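Local structure of 3-keto-5-aminohexanoate cleavage enzyme (Ralstonia eutropha, 3C6C) at residues C54-H68 with V91-T103. The protein probably cleaves 3-keto-5-aminohexanoate or a related beta-keto acid, using a metal ion bound in its TIM barrel. Sequence-based numbering, arbitrary orientation.
With NI (nickel (II) ion), chain B.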
ATOM      1  N   CYS A  54      31.692  11.339 -17.907  1.00 15.43           N
ATOM      2  CA  CYS A  54      31.332   9.910 -18.019  1.00 15.93           C
ATOM      3  C   CYS A  54      32.432   9.044 -17.451  1.00 18.45           C
ATOM      4  O   CYS A  54      32.182   8.057 -16.771  1.00 17.15           O
ATOM      5  CB  CYS A  54      31.052   9.493 -19.484  1.00 18.22           C
ATOM      6  SG  CYS A  54      29.622  10.298 -20.238  1.00 19.36           S
ATOM      7  N   VAL A  55      33.667   9.411 -17.779  1.00 17.60           N
ATOM      8  CA  VAL A  55      34.837   8.653 -17.327  1.00 18.49           C
ATOM      9  C   VAL A  55      35.004   8.760 -15.811  1.00 17.48           C
ATOM     10  O   VAL A  55      35.282   7.779 -15.134  1.00 17.55           O
ATOM     11  CB  VAL A  55      36.127   9.078 -18.097  1.00 18.78           C
ATOM     12  CG1 VAL A  55      37.392   8.431 -17.468  1.00 17.02           C
ATOM     13  CG2 VAL A  55      35.996   8.673 -19.588  1.00 15.51           C
ATOM     14  N   GLU A  56      34.821   9.958 -15.304  1.00 17.29           N
ATOM     15  CA  GLU A  56      34.857  10.245 -13.859  1.00 17.97           C
ATOM     16  C   GLU A  56      33.809   9.410 -13.106  1.00 17.92           C
ATOM     17  O   GLU A  56      34.076   8.793 -12.061  1.00 18.18           O
ATOM     18  CB  GLU A  56      34.593  11.748 -13.646  1.00 19.01           C
ATOM     19  CG  GLU A  56      34.479  12.239 -12.208  1.00 17.72           C
ATOM     20  CD  GLU A  56      34.061  13.699 -12.180  1.00 23.54           C
ATOM     21  OE1 GLU A  56      34.892  14.578 -12.505  1.00 27.02           O
ATOM     22  OE2 GLU A  56      32.912  13.995 -11.868  1.00 24.26           O
ATOM     23  N   ALA A  57      32.614   9.367 -13.673  1.00 16.79           N
ATOM     24  CA  ALA A  57      31.533   8.555 -13.101  1.00 17.11           C
ATOM     25  C   ALA A  57      31.908   7.066 -13.104  1.00 16.33           C
ATOM     26  O   ALA A  57      31.744   6.366 -12.112  1.00 19.24           O
ATOM     27  CB  ALA A  57      30.197   8.781 -13.840  1.00 15.14           C
ATOM     28  N   ALA A  58      32.471   6.607 -14.226  1.00 17.71           N
ATOM     29  CA  ALA A  58      32.891   5.205 -14.362  1.00 17.45           C
ATOM     30  C   ALA A  58      33.911   4.843 -13.289  1.00 16.21           C
ATOM     31  O   ALA A  58      33.839   3.809 -12.625  1.00 17.56           O
ATOM     32  CB  ALA A  58      33.478   4.936 -15.781  1.00 16.63           C
ATOM     33  N   LYS A  59      34.887   5.727 -13.129  1.00 16.52           N
ATOM     34  CA  LYS A  59      35.981   5.469 -12.213  1.00 18.82           C
ATOM     35  C   LYS A  59      35.488   5.415 -10.765  1.00 17.98           C
ATOM     36  O   LYS A  59      36.078   4.765  -9.909  1.00 18.88           O
ATOM     37  CB  LYS A  59      37.102   6.500 -12.373  1.00 20.08           C
ATOM     38  CG  LYS A  59      37.948   6.256 -13.590  1.00 22.31           C
ATOM     39  CD  LYS A  59      38.950   7.380 -13.777  1.00 27.40           C
ATOM     40  CE  LYS A  59      39.848   7.187 -14.998  1.00 32.53           C
ATOM     41  NZ  LYS A  59      40.709   8.407 -15.206  1.00 37.30           N
ATOM     42  N   ALA A  60      34.394   6.117 -10.507  1.00 19.81           N
ATOM     43  CA  ALA A  60      33.775   6.119  -9.168  1.00 17.57           C
ATOM     44  C   ALA A  60      32.866   4.890  -8.939  1.00 18.12           C
ATOM     45  O   ALA A  60      32.416   4.647  -7.817  1.00 18.35           O
ATOM     46  CB  ALA A  60      33.007   7.408  -8.918  1.00 16.47           C
ATOM     47  N   GLY A  61      32.615   4.144 -10.015  1.00 17.27           N
ATOM     48  CA  GLY A  61      31.866   2.891  -9.989  1.00 17.94           C
ATOM     49  C   GLY A  61      30.556   2.813 -10.774  1.00 18.18           C
ATOM     50  O   GLY A  61      29.832   1.827 -10.700  1.00 17.37           O
ATOM     51  N   ALA A  62      30.244   3.837 -11.546  1.00 17.99           N
ATOM     52  CA  ALA A  62      28.999   3.848 -12.338  1.00 16.41           C
ATOM     53  C   ALA A  62      28.995   2.741 -13.397  1.00 17.40           C
ATOM     54  O   ALA A  62      30.009   2.448 -14.027  1.00 17.30           O
ATOM     55  CB  ALA A  62      28.733   5.217 -12.966  1.00 18.17           C
ATOM     56  N   SER A  63      27.816   2.162 -13.570  1.00 17.99           N
ATOM     57  CA  SER A  63      27.591   1.063 -14.519  1.00 15.66           C
ATOM     58  C   SER A  63      27.322   1.593 -15.933  1.00 17.87           C
ATOM     59  O   SER A  63      27.712   0.988 -16.929  1.00 17.63           O
ATOM     60  CB  SER A  63      26.386   0.201 -14.109  1.00 17.08           C
ATOM     61  OG  SER A  63      26.294   0.015 -12.696  1.00 16.04           O
ATOM     62  N   VAL A  64      26.593   2.699 -15.956  1.00 16.97           N
ATOM     63  CA  VAL A  64      26.043   3.317 -17.152  1.00 17.15           C
ATOM     64  C   VAL A  64      26.175   4.842 -17.057  1.00 16.46           C
ATOM     65  O   VAL A  64      26.034   5.419 -15.961  1.00 17.33           O
ATOM     66  CB  VAL A  64      24.510   2.942 -17.341  1.00 19.06           C
ATOM     67  CG1 VAL A  64      23.969   3.457 -18.688  1.00 19.05           C
ATOM     68  CG2 VAL A  64      24.262   1.404 -17.211  1.00 15.81           C
ATOM     69  N   ALA A  65      26.421   5.474 -18.201  1.00 16.07           N
ATOM     70  CA  ALA A  65      26.399   6.945 -18.356  1.00 19.35           C
ATOM     71  C   ALA A  65      25.244   7.356 -19.262  1.00 17.91           C
ATOM     72  O   ALA A  65      25.159   6.898 -20.410  1.00 17.98           O
ATOM     73  CB  ALA A  65      27.730   7.480 -18.931  1.00 19.13           C
ATOM     74  N   HIS A  66      24.386   8.205 -18.723  1.00 17.52           N
ATOM     75  CA  HIS A  66      23.289   8.822 -19.481  1.00 19.25           C
ATOM     76  C   HIS A  66      23.727  10.203 -19.954  1.00 17.14           C
ATOM     77  O   HIS A  66      24.095  11.081 -19.177  1.00 16.80           O
ATOM     78  CB  HIS A  66      21.999   8.869 -18.663  1.00 17.97           C
ATOM     79  CG  HIS A  66      20.863   9.550 -19.359  1.00 19.73           C
ATOM     80  ND1 HIS A  66      20.161   8.976 -20.401  1.00 20.93           N
ATOM     81  CD2 HIS A  66      20.352  10.797 -19.207  1.00 17.68           C
ATOM     82  CE1 HIS A  66      19.218   9.817 -20.808  1.00 20.90           C
ATOM     83  NE2 HIS A  66      19.314  10.928 -20.095  1.00 19.97           N
ATOM     84  N   ILE A  67      23.699  10.354 -21.274  1.00 16.84           N
ATOM     85  CA  ILE A  67      24.337  11.456 -21.988  1.00 17.62           C
ATOM     86  C   ILE A  67      23.360  12.321 -22.796  1.00 14.66           C
ATOM     87  O   ILE A  67      22.511  11.825 -23.553  1.00 15.06           O
ATOM     88  CB  ILE A  67      25.396  10.866 -22.972  1.00 19.23           C
ATOM     89  CG1 ILE A  67      26.542  10.212 -22.203  1.00 19.52           C
ATOM     90  CG2 ILE A  67      25.895  11.920 -23.982  1.00 17.74           C
ATOM     91  CD1 ILE A  67      27.284   9.173 -23.070  1.00 18.41           C
ATOM     92  N   HIS A  68      23.470  13.607 -22.523  1.00 16.60           N
ATOM     93  CA  HIS A  68      22.930  14.688 -23.356  1.00 16.40           C
ATOM     94  C   HIS A  68      24.126  15.465 -23.870  1.00 16.54           C
ATOM     95  O   HIS A  68      25.236  15.358 -23.360  1.00 16.36           O
ATOM     96  CB  HIS A  68      22.103  15.697 -22.552  1.00 19.29           C
ATOM     97  CG  HIS A  68      20.762  15.206 -22.107  1.00 17.53           C
ATOM     98  ND1 HIS A  68      19.584  15.791 -22.514  1.00 18.56           N
ATOM     99  CD2 HIS A  68      20.420  14.227 -21.241  1.00 19.88           C
ATOM    100  CE1 HIS A  68      18.570  15.163 -21.950  1.00 21.08           C
ATOM    101  NE2 HIS A  68      19.050  14.207 -21.174  1.00 19.75           N
ATOM    102  N   VAL A  91      34.616   8.871 -25.129  1.00 19.44           N
ATOM    103  CA  VAL A  91      34.465   7.930 -23.998  1.00 17.39           C
ATOM    104  C   VAL A  91      35.058   6.584 -24.422  1.00 17.54           C
ATOM    105  O   VAL A  91      35.813   5.941 -23.701  1.00 19.42           O
ATOM    106  CB  VAL A  91      32.997   7.762 -23.537  1.00 17.93           C
ATOM    107  CG1 VAL A  91      32.906   6.640 -22.463  1.00 16.37           C
ATOM    108  CG2 VAL A  91      32.430   9.101 -23.029  1.00 16.14           C
ATOM    109  N   ARG A  92      34.739   6.200 -25.638  1.00 19.21           N
ATOM    110  CA  ARG A  92      35.149   4.894 -26.165  1.00 20.83           C
ATOM    111  C   ARG A  92      36.657   4.778 -26.341  1.00 22.27           C
ATOM    112  O   ARG A  92      37.179   3.667 -26.391  1.00 26.13           O
ATOM    113  CB  ARG A  92      34.445   4.550 -27.489  1.00 18.81           C
ATOM    114  CG  ARG A  92      33.025   4.100 -27.271  1.00 17.84           C
ATOM    115  CD  ARG A  92      32.242   3.966 -28.559  1.00 20.19           C
ATOM    116  NE  ARG A  92      30.910   3.430 -28.328  1.00 23.14           N
ATOM    117  CZ  ARG A  92      29.901   3.557 -29.187  1.00 26.53           C
ATOM    118  NH1 ARG A  92      30.079   4.223 -30.311  1.00 24.30           N
ATOM    119  NH2 ARG A  92      28.721   3.038 -28.918  1.00 23.00           N
ATOM    120  N   SER A  93      37.330   5.913 -26.430  1.00 18.45           N
ATOM    121  CA  SER A  93      38.779   5.938 -26.654  1.00 19.98           C
ATOM    122  C   SER A  93      39.519   6.367 -25.390  1.00 19.81           C
ATOM    123  O   SER A  93      40.716   6.627 -25.392  1.00 19.54           O
ATOM    124  CB  SER A  93      39.145   6.801 -27.854  1.00 19.43           C
ATOM    125  OG  SER A  93      38.826   8.155 -27.674  1.00 19.06           O
ATOM    126  N   SER A  94      38.777   6.398 -24.300  1.00 19.97           N
ATOM    127  CA  SER A  94      39.291   6.942 -23.042  1.00 18.42           C
ATOM    128  C   SER A  94      40.149   5.970 -22.279  1.00 19.07           C
ATOM    129  O   SER A  94      40.902   6.350 -21.382  1.00 21.99           O
ATOM    130  CB  SER A  94      38.142   7.325 -22.110  1.00 20.51           C
ATOM    131  OG  SER A  94      37.486   6.163 -21.635  1.00 17.85           O
ATOM    132  N   GLY A  95      39.947   4.717 -22.585  1.00 18.53           N
ATOM    133  CA  GLY A  95      40.581   3.609 -21.848  1.00 20.06           C
ATOM    134  C   GLY A  95      39.755   3.124 -20.668  1.00 21.58           C
ATOM    135  O   GLY A  95      40.151   2.224 -19.951  1.00 22.53           O
ATOM    136  N   THR A  96      38.589   3.734 -20.523  1.00 20.92           N
ATOM    137  CA  THR A  96      37.626   3.385 -19.477  1.00 20.87           C
ATOM    138  C   THR A  96      36.327   2.974 -20.127  1.00 20.80           C
ATOM    139  O   THR A  96      35.820   3.660 -21.004  1.00 22.85           O
ATOM    140  CB  THR A  96      37.384   4.562 -18.512  1.00 21.51           C
ATOM    141  OG1 THR A  96      38.596   4.869 -17.799  1.00 20.91           O
ATOM    142  CG2 THR A  96      36.266   4.247 -17.508  1.00 24.58           C
ATOM    143  N   ASP A  97      35.815   1.831 -19.683  1.00 20.93           N
ATOM    144  CA  ASP A  97      34.530   1.277 -20.157  1.00 20.42           C
ATOM    145  C   ASP A  97      33.381   1.655 -19.236  1.00 19.54           C
ATOM    146  O   ASP A  97      33.514   1.766 -18.005  1.00 22.50           O
ATOM    147  CB  ASP A  97      34.611  -0.234 -20.286  1.00 21.88           C
ATOM    148  CG  ASP A  97      33.320  -0.858 -20.781  1.00 25.05           C
ATOM    149  OD1 ASP A  97      32.800  -0.452 -21.856  1.00 22.13           O
ATOM    150  OD2 ASP A  97      32.865  -1.808 -20.120  1.00 25.41           O
ATOM    151  N   ILE A  98      32.267   1.889 -19.897  1.00 18.45           N
ATOM    152  CA  ILE A  98      30.960   2.180 -19.272  1.00 19.72           C
ATOM    153  C   ILE A  98      29.877   1.989 -20.353  1.00 19.99           C
ATOM    154  O   ILE A  98      30.111   2.285 -21.541  1.00 20.11           O
ATOM    155  CB  ILE A  98      30.946   3.611 -18.629  1.00 17.77           C
ATOM    156  CG1 ILE A  98      29.682   3.821 -17.765  1.00 18.40           C
ATOM    157  CG2 ILE A  98      31.123   4.716 -19.707  1.00 17.95           C
ATOM    158  CD1 ILE A  98      29.805   4.960 -16.750  1.00 17.39           C
ATOM    159  N   VAL A  99      28.717   1.485 -19.948  1.00 18.02           N
ATOM    160  CA  VAL A  99      27.570   1.314 -20.866  1.00 16.65           C
ATOM    161  C   VAL A  99      27.081   2.731 -21.181  1.00 16.56           C
ATOM    162  O   VAL A  99      26.969   3.555 -20.285  1.00 17.86           O
ATOM    163  CB  VAL A  99      26.431   0.442 -20.264  1.00 15.49           C
ATOM    164  CG1 VAL A  99      25.233   0.324 -21.242  1.00 19.02           C
ATOM    165  CG2 VAL A  99      26.977  -0.939 -19.862  1.00 16.74           C
ATOM    166  N   LEU A 100      26.844   2.989 -22.466  1.00 19.57           N
ATOM    167  CA  LEU A 100      26.325   4.285 -22.914  1.00 19.94           C
ATOM    168  C   LEU A 100      24.818   4.260 -23.148  1.00 18.93           C
ATOM    169  O   LEU A 100      24.276   3.378 -23.796  1.00 18.80           O
ATOM    170  CB  LEU A 100      27.023   4.752 -24.191  1.00 18.12           C
ATOM    171  CG  LEU A 100      28.536   4.846 -24.171  1.00 20.63           C
ATOM    172  CD1 LEU A 100      29.078   5.303 -25.516  1.00 23.12           C
ATOM    173  CD2 LEU A 100      28.972   5.733 -23.020  1.00 19.55           C
ATOM    174  N   ASN A 101      24.181   5.266 -22.569  1.00 17.30           N
ATOM    175  CA  ASN A 101      22.727   5.522 -22.675  1.00 15.94           C
ATOM    176  C   ASN A 101      22.533   6.954 -23.185  1.00 17.00           C
ATOM    177  O   ASN A 101      22.725   7.943 -22.467  1.00 17.01           O
ATOM    178  CB  ASN A 101      22.054   5.262 -21.309  1.00 15.25           C
ATOM    179  CG  ASN A 101      20.561   5.652 -21.267  1.00 18.21           C
ATOM    180  OD1 ASN A 101      20.024   6.238 -22.197  1.00 20.85           O
ATOM    181  ND2 ASN A 101      19.899   5.344 -20.144  1.00 17.57           N
ATOM    182  N   LEU A 102      22.223   7.063 -24.465  1.00 16.63           N
ATOM    183  CA  LEU A 102      22.008   8.377 -25.063  1.00 17.70           C
ATOM    184  C   LEU A 102      20.555   8.792 -24.953  1.00 17.42           C
ATOM    185  O   LEU A 102      19.638   8.006 -25.174  1.00 18.31           O
ATOM    186  CB  LEU A 102      22.416   8.414 -26.544  1.00 13.95           C
ATOM    187  CG  LEU A 102      23.877   8.126 -26.892  1.00 15.97           C
ATOM    188  CD1 LEU A 102      24.111   8.374 -28.409  1.00 17.51           C
ATOM    189  CD2 LEU A 102      24.876   8.832 -25.968  1.00 21.15           C
ATOM    190  N   THR A 103      20.359  10.056 -24.589  1.00 17.86           N
ATOM    191  CA  THR A 103      19.013  10.595 -24.564  1.00 17.83           C
ATOM    192  C   THR A 103      18.407  10.535 -25.970  1.00 21.51           C
ATOM    193  O   THR A 103      19.056  10.823 -26.982  1.00 19.34           O
ATOM    194  CB  THR A 103      18.942  12.051 -24.036  1.00 18.41           C
ATOM    195  OG1 THR A 103      17.559  12.422 -23.910  1.00 20.57           O
ATOM    196  CG2 THR A 103      19.663  13.027 -24.999  1.00 17.64           C
TER
HETATM  197 NI    NI B 298      17.922  12.685 -19.819  0.70 21.29          NI
HETATM  198  O   HOH W   1      16.681  11.930 -21.336  1.00 24.14           O
HETATM  199  O   HOH W   2      16.378  14.227 -19.647  1.00 33.59           O
HETATM  200  O   HOH W   3      16.327  11.412 -18.562  1.00 24.33           O
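Ile98 fills the hollow between helix 47-60 and the start of strand 64-67 in this TIM barrel. An extended chain, chi1 -170° and chi2 160°, carries CD1 in among Ala58 CB, Ala62 CB and Ala65 CB, 3.8 to 3.9 Å from each. Three alanines suit this place because their short side chains leave room for a long branched one. Beside this plug the fit is tight: Thr96 CG2 presses to 3.4 Å from Ala58 CB, while Val55 straddles the 94-96 turn, CG1 against Thr96 and CG2 against Ser94.

Strands 64-67 and 99-103 run parallel, laced by backbone hydrogen bonds from Ser63 O–Val99 N to Ile67 O–Thr103 N. On the barrel's outer face, Leu102 runs alongside Ile67, with Leu102 CD2 3.7 Å from Ile67 CB. Leu100 CD2 closes on Ile67 CD1, and helix 81-92 covers this apolar ridge through Val87 and Val88. Inside the barrel, Val64 CG1 packs on Asn101 CB.

At the C-terminal end of the strands sits the nickel, bound by His66 from the inner face, His68 just past the strand, Glu269 and three waters. His68 ND1 is hydrogen-bonded to Asn33 OD1, leaving NE2 for the metal. Asn101 OD1, whose stronger partner is Ser145 OG, also takes a weak hydrogen bond from His66 ND1 at 3.3 Å, the amide plane turned 77° from the ring. This would help fix the ring's rotation with NE2 on the metal. Thr103 serves twice: OG1 holds a nickel-bound water, and CB makes a CH-pi contact over one face of the His68 ring, 3.7 Å from its centroid.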